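Local coordinates for alanine racemase, biosynthetic (Pseudomonas aeruginosa PAO1, PDB 6A2F), which belongs to the alanine racemase family of pyridoxal phosphate enzymes, with a TIM-barrel domain followed by a mainly beta domain, at residues P135-R146 / S177-D187; G272-T280 / L344-V352. All blocks are in the same frame, centred on the assembly; numbering follows the deposited sequence.

Interaction 1 (P135-R146 / S177-D187)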
loop_
_atom_site.group_PDB
_atom_site.type_symbol
_atom_site.label_atom_id
_atom_site.label_comp_id
_atom_site.label_asym_id
_atom_site.label_seq_id
_atom_site.Cartn_x
_atom_site.Cartn_y
_atom_site.Cartn_z
ATOM N N PRO A 135 22.017 19.164 20.712
ATOM C CA PRO A 135 21.737 20.224 21.691
ATOM C C PRO A 135 22.455 21.558 21.431
ATOM O O PRO A 135 21.836 22.613 21.568
ATOM C CB PRO A 135 22.182 19.601 23.016
ATOM C CG PRO A 135 21.962 18.141 22.815
ATOM C CD PRO A 135 22.303 17.876 21.373
ATOM N N ALA A 136 23.729 21.514 21.034
ATOM C CA ALA A 136 24.501 22.746 20.792
ATOM C C ALA A 136 23.918 23.597 19.654
ATOM O O ALA A 136 23.764 24.810 19.798
ATOM C CB ALA A 136 25.971 22.431 20.539
ATOM N N ALA A 137 23.589 22.952 18.538
ATOM C CA ALA A 137 23.024 23.637 17.379
ATOM C C ALA A 137 21.652 24.238 17.688
ATOM O O ALA A 137 21.339 25.343 17.234
ATOM C CB ALA A 137 22.951 22.696 16.182
ATOM N N LEU A 138 20.847 23.524 18.473
ATOM C CA LEU A 138 19.523 24.016 18.843
ATOM C C LEU A 138 19.614 25.269 19.708
ATOM O O LEU A 138 18.841 26.213 19.517
ATOM C CB LEU A 138 18.682 22.933 19.528
ATOM C CG LEU A 138 17.167 23.178 19.461
ATOM C CD1 LEU A 138 16.419 21.874 19.254
ATOM C CD2 LEU A 138 16.634 23.924 20.680
ATOM N N ARG A 139 20.560 25.285 20.643
ATOM C CA ARG A 139 20.794 26.470 21.474
ATOM C C ARG A 139 21.188 27.650 20.583
ATOM O O ARG A 139 20.664 28.752 20.742
ATOM C CB ARG A 139 21.857 26.202 22.549
ATOM C CG ARG A 139 21.601 24.936 23.357
ATOM C CD ARG A 139 22.546 24.764 24.534
ATOM N NE ARG A 139 21.954 25.315 25.746
ATOM C CZ ARG A 139 21.357 24.597 26.690
ATOM N NH1 ARG A 139 21.275 23.277 26.595
ATOM N NH2 ARG A 139 20.847 25.207 27.743
ATOM N N ALA A 140 22.080 27.395 19.627
ATOM C CA ALA A 140 22.506 28.412 18.664
ATOM C C ALA A 140 21.328 28.983 17.873
ATOM O O ALA A 140 21.198 30.203 17.732
ATOM C CB ALA A 140 23.559 27.847 17.724
ATOM N N TRP A 141 20.466 28.097 17.372
ATOM C CA TRP A 141 19.283 28.515 16.618
ATOM C C TRP A 141 18.251 29.220 17.494
ATOM O O TRP A 141 17.560 30.127 17.026
ATOM C CB TRP A 141 18.675 27.345 15.843
ATOM C CG TRP A 141 19.405 27.107 14.570
ATOM C CD1 TRP A 141 20.433 26.233 14.365
ATOM C CD2 TRP A 141 19.199 27.784 13.325
ATOM N NE1 TRP A 141 20.873 26.315 13.067
ATOM C CE2 TRP A 141 20.132 27.259 12.406
ATOM C CE3 TRP A 141 18.314 28.778 12.897
ATOM C CZ2 TRP A 141 20.207 27.694 11.080
ATOM C CZ3 TRP A 141 18.383 29.211 11.579
ATOM C CH2 TRP A 141 19.326 28.667 10.686
ATOM N N HIS A 142 18.161 28.819 18.762
ATOM C CA HIS A 142 17.301 29.519 19.712
ATOM C C HIS A 142 17.750 30.976 19.856
ATOM O O HIS A 142 16.925 31.890 19.785
ATOM C CB HIS A 142 17.266 28.826 21.078
ATOM C CG HIS A 142 16.342 29.484 22.055
ATOM N ND1 HIS A 142 16.727 30.547 22.845
ATOM C CD2 HIS A 142 15.043 29.245 22.352
ATOM C CE1 HIS A 142 15.706 30.928 23.594
ATOM N NE2 HIS A 142 14.671 30.155 23.313
ATOM N N ALA A 143 19.058 31.174 20.038
ATOM C CA ALA A 143 19.664 32.509 20.132
ATOM C C ALA A 143 19.372 33.386 18.909
ATOM O O ALA A 143 19.158 34.590 19.043
ATOM C CB ALA A 143 21.168 32.397 20.358
ATOM N N ARG A 144 19.356 32.778 17.727
ATOM C CA ARG A 144 19.074 33.509 16.498
ATOM C C ARG A 144 17.593 33.870 16.386
ATOM O O ARG A 144 17.249 34.967 15.944
ATOM C CB ARG A 144 19.519 32.700 15.270
ATOM C CG ARG A 144 19.867 33.545 14.043
ATOM C CD ARG A 144 20.656 32.750 12.995
ATOM N NE ARG A 144 21.464 31.684 13.601
ATOM C CZ ARG A 144 22.275 30.860 12.941
ATOM N NH1 ARG A 144 22.429 30.961 11.623
ATOM N NH2 ARG A 144 22.948 29.929 13.616
ATOM N N LEU A 145 16.726 32.953 16.813
ATOM C CA LEU A 145 15.299 33.030 16.483
ATOM C C LEU A 145 14.379 33.617 17.551
ATOM O O LEU A 145 13.257 34.007 17.231
ATOM C CB LEU A 145 14.774 31.654 16.047
ATOM C CG LEU A 145 15.299 31.108 14.716
ATOM C CD1 LEU A 145 14.908 29.645 14.547
ATOM C CD2 LEU A 145 14.794 31.933 13.541
ATOM N N ARG A 146 14.841 33.680 18.801
ATOM C CA ARG A 146 13.978 34.075 19.924
ATOM C C ARG A 146 13.288 35.439 19.767
ATOM O O ARG A 146 12.130 35.590 20.165
ATOM C CB ARG A 146 14.723 33.984 21.266
ATOM C CG ARG A 146 13.919 34.413 22.500
ATOM C CD ARG A 146 12.767 33.471 22.851
ATOM N NE ARG A 146 11.517 33.804 22.159
ATOM C CZ ARG A 146 10.360 33.163 22.333
ATOM N NH1 ARG A 146 10.267 32.144 23.182
ATOM N NH2 ARG A 146 9.285 33.545 21.656
ATOM N N SER A 177 17.827 14.430 27.446
ATOM C CA SER A 177 18.274 15.344 26.398
ATOM C C SER A 177 17.291 16.507 26.232
ATOM O O SER A 177 17.696 17.670 26.214
ATOM C CB SER A 177 18.440 14.595 25.074
ATOM O OG SER A 177 18.714 15.490 24.009
ATOM N N PHE A 178 16.005 16.173 26.123
ATOM C CA PHE A 178 14.920 17.145 26.013
ATOM C C PHE A 178 14.908 18.093 27.213
ATOM O O PHE A 178 14.917 19.312 27.036
ATOM C CB PHE A 178 13.572 16.415 25.881
ATOM C CG PHE A 178 12.419 17.305 25.483
ATOM C CD1 PHE A 178 11.741 18.070 26.433
ATOM C CD2 PHE A 178 11.992 17.359 24.160
ATOM C CE1 PHE A 178 10.676 18.882 26.069
ATOM C CE2 PHE A 178 10.925 18.166 23.789
ATOM C CZ PHE A 178 10.265 18.927 24.745
ATOM N N LEU A 179 14.906 17.524 28.420
ATOM C CA LEU A 179 14.850 18.297 29.665
ATOM C C LEU A 179 16.057 19.217 29.857
ATOM O O LEU A 179 15.946 20.270 30.490
ATOM C CB LEU A 179 14.706 17.369 30.876
ATOM C CG LEU A 179 13.386 16.612 31.078
ATOM C CD1 LEU A 179 13.585 15.472 32.066
ATOM C CD2 LEU A 179 12.258 17.528 31.535
ATOM N N GLY A 180 17.202 18.817 29.306
ATOM C CA GLY A 180 18.424 19.611 29.394
ATOM C C GLY A 180 18.382 20.911 28.604
ATOM O O GLY A 180 19.343 21.682 28.619
ATOM N N LEU A 181 17.274 21.154 27.908
ATOM C CA LEU A 181 17.107 22.386 27.143
ATOM C C LEU A 181 16.056 23.318 27.742
ATOM O O LEU A 181 15.858 24.430 27.252
ATOM C CB LEU A 181 16.761 22.077 25.682
ATOM C CG LEU A 181 17.811 21.410 24.789
ATOM C CD1 LEU A 181 17.159 20.976 23.487
ATOM C CD2 LEU A 181 18.996 22.326 24.519
ATOM N N LEU A 182 15.402 22.875 28.813
ATOM C CA LEU A 182 14.263 23.607 29.367
ATOM C C LEU A 182 14.646 24.820 30.230
ATOM O O LEU A 182 13.790 25.454 30.853
ATOM C CB LEU A 182 13.295 22.656 30.088
ATOM C CG LEU A 182 12.659 21.522 29.250
ATOM C CD1 LEU A 182 11.460 20.918 29.973
ATOM C CD2 LEU A 182 12.252 21.978 27.852
ATOM N N ASP A 183 15.937 25.147 30.240
ATOM C CA ASP A 183 16.412 26.425 30.766
ATOM C C ASP A 183 16.154 27.550 29.754
ATOM O O ASP A 183 16.113 28.727 30.124
ATOM C CB ASP A 183 17.903 26.351 31.101
ATOM C CG ASP A 183 18.743 25.904 29.919
ATOM O OD1 ASP A 183 18.746 24.692 29.608
ATOM O OD2 ASP A 183 19.405 26.762 29.301
ATOM N N LEU A 184 15.980 27.175 28.484
ATOM C CA LEU A 184 15.696 28.122 27.403
ATOM C C LEU A 184 14.222 28.507 27.356
ATOM O O LEU A 184 13.349 27.701 27.682
ATOM C CB LEU A 184 16.103 27.540 26.045
ATOM C CG LEU A 184 17.556 27.134 25.793
ATOM C CD1 LEU A 184 17.645 26.307 24.516
ATOM C CD2 LEU A 184 18.474 28.347 25.728
ATOM N N ASP A 185 13.961 29.738 26.924
ATOM C CA ASP A 185 12.603 30.268 26.829
ATOM C C ASP A 185 11.851 29.677 25.634
ATOM O O ASP A 185 12.102 30.037 24.478
ATOM C CB ASP A 185 12.635 31.799 26.748
ATOM C CG ASP A 185 11.256 32.439 26.915
ATOM O OD1 ASP A 185 10.219 31.753 26.753
ATOM O OD2 ASP A 185 11.215 33.654 27.202
ATOM N N PHE A 186 10.927 28.769 25.935
ATOM C CA PHE A 186 10.068 28.145 24.937
ATOM C C PHE A 186 8.604 28.419 25.262
ATOM O O PHE A 186 8.190 28.340 26.420
ATOM C CB PHE A 186 10.298 26.631 24.904
ATOM C CG PHE A 186 11.545 26.210 24.181
ATOM C CD1 PHE A 186 11.709 26.477 22.825
ATOM C CD2 PHE A 186 12.548 25.513 24.849
ATOM C CE1 PHE A 186 12.856 26.073 22.151
ATOM C CE2 PHE A 186 13.696 25.107 24.181
ATOM C CZ PHE A 186 13.849 25.383 22.829
ATOM N N ASP A 187 7.819 28.729 24.234
ATOM C CA ASP A 187 6.389 28.956 24.407
ATOM C C ASP A 187 5.637 27.643 24.572
ATOM O O ASP A 187 4.703 27.556 25.365
ATOM C CB ASP A 187 5.826 29.750 23.228
ATOM C CG ASP A 187 6.400 31.144 23.146
ATOM O OD1 ASP A 187 6.070 31.970 24.021
ATOM O OD2 ASP A 187 7.186 31.417 22.216
#

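Interaction 2 (G272-T280 / L344-V352). With DLY (D-lysine), chain D; ACT (acetate ion), chain E.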
loop_
_atom_site.group_PDB
_atom_site.type_symbol
_atom_site.label_atom_id
_atom_site.label_comp_id
_atom_site.label_asym_id
_atom_site.label_seq_id
_atom_site.Cartn_x
_atom_site.Cartn_y
_atom_site.Cartn_z
ATOM N N GLY A 272 -6.987 -8.385 -1.756
ATOM C CA GLY A 272 -5.613 -8.765 -2.077
ATOM C C GLY A 272 -4.627 -7.655 -1.793
ATOM O O GLY A 272 -5.003 -6.606 -1.265
ATOM N N TYR A 273 -3.364 -7.867 -2.158
ATOM C CA TYR A 273 -2.307 -6.918 -1.788
ATOM C C TYR A 273 -2.420 -5.531 -2.430
ATOM O O TYR A 273 -1.894 -4.559 -1.889
ATOM C CB TYR A 273 -0.890 -7.507 -1.928
ATOM C CG TYR A 273 -0.482 -7.985 -3.304
ATOM C CD1 TYR A 273 -0.173 -7.082 -4.322
ATOM C CD2 TYR A 273 -0.364 -9.349 -3.578
ATOM C CE1 TYR A 273 0.211 -7.526 -5.579
ATOM C CE2 TYR A 273 0.029 -9.801 -4.830
ATOM C CZ TYR A 273 0.312 -8.887 -5.825
ATOM O OH TYR A 273 0.695 -9.339 -7.067
ATOM N N ALA A 274 -3.120 -5.437 -3.559
ATOM C CA ALA A 274 -3.392 -4.140 -4.182
ATOM C C ALA A 274 -4.473 -3.346 -3.444
ATOM O O ALA A 274 -4.645 -2.154 -3.684
ATOM C CB ALA A 274 -3.765 -4.314 -5.644
ATOM N N ASP A 275 -5.205 -4.011 -2.556
ATOM C CA ASP A 275 -6.158 -3.331 -1.685
ATOM C C ASP A 275 -5.465 -2.798 -0.429
ATOM O O ASP A 275 -6.035 -2.002 0.313
ATOM C CB ASP A 275 -7.304 -4.267 -1.311
ATOM C CG ASP A 275 -8.019 -4.832 -2.529
ATOM O OD1 ASP A 275 -8.543 -4.035 -3.347
ATOM O OD2 ASP A 275 -8.067 -6.078 -2.661
ATOM N N GLY A 276 -4.228 -3.234 -0.207
ATOM C CA GLY A 276 -3.459 -2.824 0.961
ATOM C C GLY A 276 -3.033 -3.984 1.844
ATOM O O GLY A 276 -2.182 -3.818 2.724
ATOM N N TYR A 277 -3.628 -5.155 1.613
ATOM C CA TYR A 277 -3.308 -6.341 2.392
ATOM C C TYR A 277 -1.846 -6.745 2.174
ATOM O O TYR A 277 -1.325 -6.608 1.063
ATOM C CB TYR A 277 -4.258 -7.496 2.044
ATOM C CG TYR A 277 -4.446 -8.460 3.197
ATOM C CD1 TYR A 277 -5.425 -8.234 4.164
ATOM C CD2 TYR A 277 -3.627 -9.578 3.339
ATOM C CE1 TYR A 277 -5.587 -9.099 5.233
ATOM C CE2 TYR A 277 -3.782 -10.447 4.404
ATOM C CZ TYR A 277 -4.765 -10.201 5.348
ATOM O OH TYR A 277 -4.923 -11.058 6.408
ATOM N N PRO A 278 -1.162 -7.204 3.241
ATOM C CA PRO A 278 0.229 -7.655 3.063
ATOM C C PRO A 278 0.315 -8.871 2.149
ATOM O O PRO A 278 -0.352 -9.876 2.405
ATOM C CB PRO A 278 0.664 -8.026 4.483
ATOM C CG PRO A 278 -0.201 -7.186 5.365
ATOM C CD PRO A 278 -1.534 -7.121 4.667
ATOM N N ARG A 279 1.119 -8.780 1.091
ATOM C CA ARG A 279 1.260 -9.893 0.149
ATOM C C ARG A 279 1.828 -11.151 0.801
ATOM O O ARG A 279 1.437 -12.267 0.445
ATOM C CB ARG A 279 2.121 -9.511 -1.056
ATOM C CG ARG A 279 2.395 -10.692 -1.968
ATOM C CD ARG A 279 3.272 -10.370 -3.163
ATOM N NE ARG A 279 3.645 -11.617 -3.824
ATOM C CZ ARG A 279 4.719 -12.338 -3.519
ATOM N NH1 ARG A 279 5.563 -11.936 -2.576
ATOM N NH2 ARG A 279 4.955 -13.469 -4.166
ATOM N N THR A 280 2.746 -10.961 1.748
ATOM C CA THR A 280 3.501 -12.070 2.341
ATOM C C THR A 280 2.830 -12.682 3.581
ATOM O O THR A 280 3.421 -13.529 4.254
ATOM C CB THR A 280 4.954 -11.654 2.675
ATOM O OG1 THR A 280 4.946 -10.481 3.499
ATOM C CG2 THR A 280 5.734 -11.360 1.398
ATOM N N LEU A 344 -0.765 -1.528 7.852
ATOM C CA LEU A 344 -2.008 -2.071 7.316
ATOM C C LEU A 344 -3.059 -0.983 7.122
ATOM O O LEU A 344 -3.695 -0.922 6.070
ATOM C CB LEU A 344 -2.542 -3.193 8.205
ATOM C CG LEU A 344 -2.062 -4.630 7.940
ATOM C CD1 LEU A 344 -0.545 -4.750 7.963
ATOM C CD2 LEU A 344 -2.683 -5.586 8.954
ATOM N N LEU A 345 -3.215 -0.120 8.126
ATOM C CA LEU A 345 -4.200 0.963 8.093
ATOM C C LEU A 345 -3.888 2.019 7.032
ATOM O O LEU A 345 -4.754 2.371 6.227
ATOM C CB LEU A 345 -4.336 1.631 9.474
ATOM C CG LEU A 345 -4.958 0.844 10.636
ATOM C CD1 LEU A 345 -4.887 1.654 11.922
ATOM C CD2 LEU A 345 -6.399 0.452 10.337
ATOM N N SER A 346 -2.650 2.510 7.021
ATOM C CA SER A 346 -2.294 3.627 6.144
ATOM C C SER A 346 -2.084 3.235 4.681
ATOM O O SER A 346 -1.961 4.108 3.822
ATOM C CB SER A 346 -1.077 4.381 6.682
ATOM O OG SER A 346 0.092 3.613 6.526
ATOM N N LYS A 347 -2.059 1.933 4.397
ATOM C CA LYS A 347 -1.851 1.458 3.025
ATOM C C LYS A 347 -3.090 0.893 2.327
ATOM O O LYS A 347 -2.994 0.360 1.213
ATOM C CB LYS A 347 -0.692 0.468 2.946
ATOM C CG LYS A 347 0.645 1.159 2.823
ATOM C CD LYS A 347 1.626 0.313 2.034
ATOM C CE LYS A 347 2.650 -0.334 2.943
ATOM N NZ LYS A 347 3.851 -0.743 2.166
ATOM N N VAL A 348 -4.244 1.010 2.975
ATOM C CA VAL A 348 -5.509 0.699 2.320
ATOM C C VAL A 348 -5.668 1.664 1.131
ATOM O O VAL A 348 -5.758 2.883 1.308
ATOM C CB VAL A 348 -6.693 0.777 3.310
ATOM C CG1 VAL A 348 -8.009 0.523 2.598
ATOM C CG2 VAL A 348 -6.499 -0.216 4.447
ATOM N N THR A 349 -5.676 1.106 -0.075
ATOM C CA THR A 349 -5.528 1.899 -1.308
ATOM C C THR A 349 -6.805 2.610 -1.752
ATOM O O THR A 349 -7.898 2.294 -1.281
ATOM C CB THR A 349 -5.014 1.034 -2.476
ATOM O OG1 THR A 349 -5.884 -0.093 -2.649
ATOM C CG2 THR A 349 -3.592 0.548 -2.206
ATOM N N ALA A 350 -6.646 3.556 -2.678
ATOM C CA ALA A 350 -7.743 4.393 -3.176
ATOM C C ALA A 350 -8.942 3.599 -3.694
ATOM O O ALA A 350 -10.087 4.034 -3.546
ATOM C CB ALA A 350 -7.243 5.352 -4.247
ATOM N N ARG A 351 -8.682 2.431 -4.277
ATOM C CA ARG A 351 -9.752 1.632 -4.876
ATOM C C ARG A 351 -10.645 0.918 -3.864
ATOM O O ARG A 351 -11.677 0.363 -4.231
ATOM C CB ARG A 351 -9.188 0.642 -5.886
ATOM C CG ARG A 351 -8.497 -0.561 -5.280
ATOM C CD ARG A 351 -8.256 -1.573 -6.380
ATOM N NE ARG A 351 -7.821 -2.851 -5.847
ATOM C CZ ARG A 351 -7.784 -3.974 -6.547
ATOM N NH1 ARG A 351 -7.367 -5.086 -5.964
ATOM N NH2 ARG A 351 -8.165 -3.987 -7.820
ATOM N N VAL A 352 -10.240 0.919 -2.597
ATOM C CA VAL A 352 -11.103 0.441 -1.522
ATOM C C VAL A 352 -11.978 1.606 -1.071
ATOM O O VAL A 352 -11.473 2.567 -0.485
ATOM C CB VAL A 352 -10.292 -0.096 -0.325
ATOM C CG1 VAL A 352 -11.222 -0.618 0.764
ATOM C CG2 VAL A 352 -9.324 -1.175 -0.781
HETATM N N DLY D . -4.859 -14.363 -9.240
HETATM C CA DLY D . -4.441 -12.962 -9.559
HETATM C C DLY D . -5.366 -11.955 -8.918
HETATM O O DLY D . -6.060 -11.206 -9.604
HETATM C CB DLY D . -3.014 -12.747 -9.063
HETATM C CG DLY D . -2.182 -11.841 -9.967
HETATM C CD DLY D . -1.145 -11.073 -9.158
HETATM C CE DLY D . 0.113 -11.896 -8.907
HETATM N NZ DLY D . 0.365 -11.920 -7.481
HETATM O OXT DLY D . -5.467 -11.836 -7.696
HETATM C C ACT E . 3.087 -14.268 -6.798
HETATM O O ACT E . 2.479 -13.173 -6.859
HETATM O OXT ACT E . 3.353 -14.806 -5.704
HETATM C CH3 ACT E . 3.514 -14.963 -8.061
#

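Interaction 1 (P135-R146 / S177-D187)
On the outside of the TIM-barrel domain, R139 and H142 of helix 135-145, and R146 just after it, reach the chain that leaves helix 169-179. They are spaced about one turn apart. The R139 chain bends at chi3 (94°), and its guanidinium ends at two partners near its plane. R139 NH1 bonds G180 O at 3.2 Å. R139 NH2 makes a salt bridge with D183 OD2 at 2.6 Å, and the two charged groups are nearly coplanar. H142 NE2 gives an almost straight bond to D185 O, 2.8 Å away in the ring plane. L184 CB lies over the centre of one H142 ring face, a CH-pi contact 4.1 Å from the centroid. The H142 ring edge meets the face of F186 in a T-shaped pair, centroids 5.3 Å apart. L138 CD2 also touches F186 CZ, on the rim of its ring (3.8 Å).

R146 NH1 reaches D185 O from the opposite face of the carbonyl to H142, so this oxygen takes two donors. R146 NH2 bonds the syn lone pair of D187 OD2 at 3.0 Å, with the R146 guanidinium and D187 carboxylate nearly perpendicular (87°). D187 OD2 also accepts from L154 N of strand 151-157. A longer salt bridge, R146 NH1 to D185 OD1 (3.6 Å), completes the network. Helix 135-145 thus packs on the alpha-to-beta connection from helix 169-179 to strand 189-190, outside the TIM barrel.

Interaction 2 (G272-T280 / L344-V352)
Buried polar bonds join loop 272-280 to the chain after helix 341-346 within the C-terminal domain, with T349 and R351 meeting A274 and D275. T349 OG1 lies between its backbone N and carbonyl carbon (chi1 55°), which turns it to A274 O. T349 OG1 gives A274 O a 2.6 Å bond in the carbonyl plane, on a lone pair. T349 N bonds the next carbonyl, D275 O, at 3.2 Å from above its plane. G276 has a positive phi and no CB to stand between the chains, which lets G276 CA come to 3.2 Å from K347 O.

The D275 carboxylate is shared. D275 OD2 accepts from G272 N at 2.7 Å through its anti lone pair. D275 OD1 forms a salt bridge with R351 NE at 2.9 Å, though the hydrogen bond is weak, and a second one with R2. A274 CB lies over one face of the R351 guanidinium. R351 also pairs with D303 and with E63 of the second subunit.

Y273 turns away from this contact. Y273 OH accepts a 2.6 Å bond from NZ of D-lysine, and its side chain packs on Y342 of the second subunit. The loop thus belongs to a ligand pocket beside the subunit interface, as is characteristic of dimeric alanine racemases.

Both segments of interaction 1 precede those of interaction 2. The first lies in the N-terminal barrel range and the second in the C-terminal range, and they share no helix or sheet. Their centres are about 42 Å apart, on opposite sides of the chain's centre, and their nearest atoms are about 25 Å apart. Interaction 1 is peripheral and touches no other protein chain of the assembly. It sits beside the parallel sheet that holds strands 118-123 and 151-157. Interaction 2 is nearer the middle of the chain and buried, next to strands 4-8 and 234-246 of the mixed sheet. One contact therefore joins parts of the barrel exterior, and the other meets the second subunit near a D-lysine site.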